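Local coordinates for gram-positive cocci surface proteins LPxTG domain-containing protein (Streptococcus pneumoniae, PDB 3NZ3) that probably helps the bacterium adhere to host mucus as a cell-wall-attached surface protein, this piece being its mucin-binding domain, at residues V41-T50 with Y62-V73. Numbering follows the deposited sequence.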
# COMPACT_ATOMS: atom_id res chain seq x y z
N VAL A 41 0.25 9.29 -2.76
CA VAL A 41 1.30 8.29 -3.00
C VAL A 41 0.63 6.90 -3.04
O VAL A 41 -0.04 6.50 -2.09
CB VAL A 41 2.43 8.37 -1.94
CG1 VAL A 41 3.33 7.13 -1.99
CG2 VAL A 41 3.28 9.63 -2.15
N VAL A 42 0.80 6.20 -4.16
CA VAL A 42 0.15 4.90 -4.35
C VAL A 42 1.24 3.82 -4.37
O VAL A 42 2.20 3.91 -5.15
CB VAL A 42 -0.70 4.87 -5.65
CG1 VAL A 42 -1.34 3.49 -5.89
CG2 VAL A 42 -1.80 5.94 -5.61
N GLN A 43 1.09 2.82 -3.50
CA GLN A 43 2.09 1.77 -3.34
C GLN A 43 1.51 0.37 -3.58
O GLN A 43 1.07 -0.29 -2.63
CB GLN A 43 2.73 1.84 -1.94
CG GLN A 43 3.30 3.21 -1.57
CD GLN A 43 4.01 3.22 -0.24
OE1 GLN A 43 3.41 2.94 0.80
NE2 GLN A 43 5.28 3.55 -0.27
N PRO A 44 1.50 -0.08 -4.85
CA PRO A 44 0.97 -1.41 -5.16
C PRO A 44 2.02 -2.51 -4.99
O PRO A 44 3.16 -2.36 -5.42
CB PRO A 44 0.55 -1.28 -6.62
CG PRO A 44 1.46 -0.23 -7.20
CD PRO A 44 1.93 0.64 -6.06
N VAL A 45 1.63 -3.59 -4.33
CA VAL A 45 2.51 -4.75 -4.21
C VAL A 45 1.80 -5.96 -4.80
O VAL A 45 0.67 -6.28 -4.42
CB VAL A 45 2.95 -4.97 -2.74
CG1 VAL A 45 3.56 -6.37 -2.55
CG2 VAL A 45 3.95 -3.88 -2.32
N THR A 46 2.46 -6.63 -5.75
CA THR A 46 1.86 -7.75 -6.46
C THR A 46 2.52 -9.06 -6.05
O THR A 46 3.67 -9.33 -6.39
CB THR A 46 1.90 -7.53 -8.00
OG1 THR A 46 1.14 -6.35 -8.31
CG2 THR A 46 1.31 -8.72 -8.77
N LEU A 47 1.77 -9.86 -5.30
CA LEU A 47 2.23 -11.15 -4.80
C LEU A 47 1.82 -12.26 -5.76
O LEU A 47 0.90 -12.08 -6.56
CB LEU A 47 1.68 -11.42 -3.40
CG LEU A 47 1.92 -10.32 -2.37
CD1 LEU A 47 1.34 -10.72 -1.04
CD2 LEU A 47 3.41 -10.00 -2.23
N SER A 48 2.51 -13.40 -5.68
CA SER A 48 2.23 -14.51 -6.58
C SER A 48 2.36 -15.86 -5.89
O SER A 48 3.07 -16.00 -4.89
CB SER A 48 3.15 -14.48 -7.80
OG SER A 48 4.45 -14.95 -7.45
N ARG A 49 1.68 -16.86 -6.44
CA ARG A 49 1.88 -18.24 -6.02
C ARG A 49 1.68 -19.17 -7.22
O ARG A 49 0.96 -18.83 -8.17
CB ARG A 49 0.94 -18.62 -4.87
CG ARG A 49 -0.54 -18.66 -5.25
CD ARG A 49 -1.39 -19.26 -4.13
NE ARG A 49 -2.82 -19.17 -4.44
CZ ARG A 49 -3.79 -19.64 -3.66
NH1 ARG A 49 -3.51 -20.24 -2.51
NH2 ARG A 49 -5.06 -19.51 -4.04
N THR A 50 2.33 -20.33 -7.18
CA THR A 50 2.20 -21.31 -8.26
C THR A 50 0.94 -22.14 -8.04
O THR A 50 0.56 -22.43 -6.90
CB THR A 50 3.45 -22.21 -8.38
OG1 THR A 50 4.61 -21.39 -8.38
CG2 THR A 50 3.43 -22.99 -9.67
N TYR A 62 -1.57 -25.60 -4.46
CA TYR A 62 -1.04 -24.24 -4.48
C TYR A 62 0.23 -24.11 -3.67
O TYR A 62 0.35 -24.68 -2.58
CB TYR A 62 -2.07 -23.26 -3.91
CG TYR A 62 -3.26 -23.02 -4.79
CD1 TYR A 62 -3.18 -22.16 -5.89
CD2 TYR A 62 -4.49 -23.64 -4.53
CE1 TYR A 62 -4.28 -21.93 -6.71
CE2 TYR A 62 -5.60 -23.41 -5.34
CZ TYR A 62 -5.48 -22.56 -6.43
OH TYR A 62 -6.57 -22.32 -7.24
N GLY A 63 1.19 -23.35 -4.19
CA GLY A 63 2.40 -23.04 -3.45
C GLY A 63 2.15 -21.88 -2.51
O GLY A 63 1.06 -21.31 -2.47
N GLU A 64 3.18 -21.52 -1.75
CA GLU A 64 3.11 -20.36 -0.86
C GLU A 64 3.13 -19.07 -1.69
O GLU A 64 3.70 -19.04 -2.78
CB GLU A 64 4.29 -20.37 0.12
CG GLU A 64 4.29 -21.54 1.11
CD GLU A 64 3.03 -21.59 1.94
OE1 GLU A 64 2.63 -20.56 2.51
OE2 GLU A 64 2.41 -22.67 2.02
N TRP A 65 2.52 -18.02 -1.16
CA TRP A 65 2.58 -16.69 -1.77
C TRP A 65 3.92 -16.02 -1.47
O TRP A 65 4.52 -16.25 -0.42
CB TRP A 65 1.48 -15.79 -1.20
CG TRP A 65 0.08 -16.10 -1.60
CD1 TRP A 65 -0.82 -16.87 -0.90
CD2 TRP A 65 -0.61 -15.61 -2.75
NE1 TRP A 65 -2.03 -16.89 -1.57
CE2 TRP A 65 -1.92 -16.13 -2.70
CE3 TRP A 65 -0.24 -14.79 -3.83
CZ2 TRP A 65 -2.88 -15.86 -3.70
CZ3 TRP A 65 -1.19 -14.51 -4.82
CH2 TRP A 65 -2.49 -15.05 -4.75
N THR A 66 4.36 -15.15 -2.38
CA THR A 66 5.51 -14.29 -2.12
C THR A 66 5.12 -13.23 -1.09
O THR A 66 3.96 -13.14 -0.68
CB THR A 66 6.01 -13.60 -3.41
OG1 THR A 66 4.91 -12.97 -4.08
CG2 THR A 66 6.67 -14.62 -4.35
N THR A 67 6.10 -12.45 -0.66
CA THR A 67 5.86 -11.33 0.25
C THR A 67 6.44 -10.05 -0.32
O THR A 67 7.32 -10.08 -1.19
CB THR A 67 6.49 -11.56 1.63
OG1 THR A 67 7.87 -11.90 1.46
CG2 THR A 67 5.76 -12.66 2.39
N GLY A 68 5.95 -8.93 0.19
CA GLY A 68 6.41 -7.63 -0.26
C GLY A 68 6.54 -6.64 0.88
O GLY A 68 6.53 -7.01 2.07
N ASN A 69 6.64 -5.37 0.51
CA ASN A 69 6.89 -4.30 1.46
C ASN A 69 6.41 -2.99 0.86
O ASN A 69 6.74 -2.67 -0.29
CB ASN A 69 8.39 -4.23 1.76
CG ASN A 69 8.72 -3.36 2.95
OD1 ASN A 69 9.20 -2.24 2.79
ND2 ASN A 69 8.48 -3.88 4.15
N TRP A 70 5.61 -2.25 1.63
CA TRP A 70 5.32 -0.85 1.30
C TRP A 70 6.43 -0.01 1.91
O TRP A 70 6.67 -0.08 3.11
CB TRP A 70 3.97 -0.41 1.86
CG TRP A 70 2.78 -1.08 1.24
CD1 TRP A 70 2.61 -1.39 -0.07
CD2 TRP A 70 1.58 -1.50 1.91
NE1 TRP A 70 1.39 -1.99 -0.27
CE2 TRP A 70 0.73 -2.07 0.93
CE3 TRP A 70 1.13 -1.45 3.24
CZ2 TRP A 70 -0.53 -2.59 1.24
CZ3 TRP A 70 -0.12 -1.98 3.55
CH2 TRP A 70 -0.94 -2.54 2.55
N ASP A 71 7.12 0.76 1.08
CA ASP A 71 8.26 1.54 1.53
C ASP A 71 7.84 2.70 2.43
O ASP A 71 6.71 3.20 2.35
CB ASP A 71 9.05 2.11 0.34
CG ASP A 71 9.78 1.04 -0.44
OD1 ASP A 71 10.06 -0.04 0.11
OD2 ASP A 71 10.06 1.29 -1.63
N GLU A 72 8.76 3.11 3.29
CA GLU A 72 8.61 4.33 4.07
C GLU A 72 8.41 5.52 3.14
O GLU A 72 9.05 5.61 2.08
CB GLU A 72 9.84 4.56 4.97
CG GLU A 72 9.80 5.90 5.71
CD GLU A 72 11.08 6.23 6.48
OE1 GLU A 72 12.18 5.85 6.04
OE2 GLU A 72 10.97 6.91 7.53
N VAL A 73 7.51 6.43 3.53
CA VAL A 73 7.32 7.68 2.80
C VAL A 73 7.38 8.87 3.76
O VAL A 73 6.52 9.03 4.61
CB VAL A 73 5.97 7.70 2.02
CG1 VAL A 73 5.84 8.99 1.23
CG2 VAL A 73 5.87 6.50 1.07
O HOH W 1 5.67 -11.53 -6.29
O HOH W 2 -1.14 -20.91 -1.16
O HOH W 3 4.05 -20.81 -4.88
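S48 and T66 grip each other twice: S48 N gives its hydrogen to T66 OG1 (2.9 Å), and T66 N donates back to S48 O. T66 chi1 of 51° sets OG1 between backbone N and carbonyl carbon, facing S48; a water links the same hydroxyl to T46 O. Further along, G63 N bonds T50 O at 2.9 Å, while a second water bridges T50 N and E64 O. At the other end Q43 NE2 reaches D71 O (3.0 Å, 166° at the hydrogen), and Q43 OE1 accepts from R24.

R49 runs extended between two rings. Its guanidinium lies flat on Y62, planes 15° apart, with CZ 3.8 Å from the ring centroid in a cation-pi contact. W65 CZ2 lies over the opposite face of the guanidinium, and R49 CD sits over the indole, in a CH-pi contact with its five-membered ring; E18 salt-bridges NH2. V45 CG2 packs against W70 CD1 at 3.6 Å, and L47 CD2 lies against the T67–G68 backbone.

Strand 39-53 pairs antiparallel with 14-30 in the main sheet of this Ig-like, all-beta domain. Beyond the short pairing with 60-62, the chain drifts off through a loop and, as strand 68-74, pairs instead with 88-94, which V45 and W70 both touch at V94.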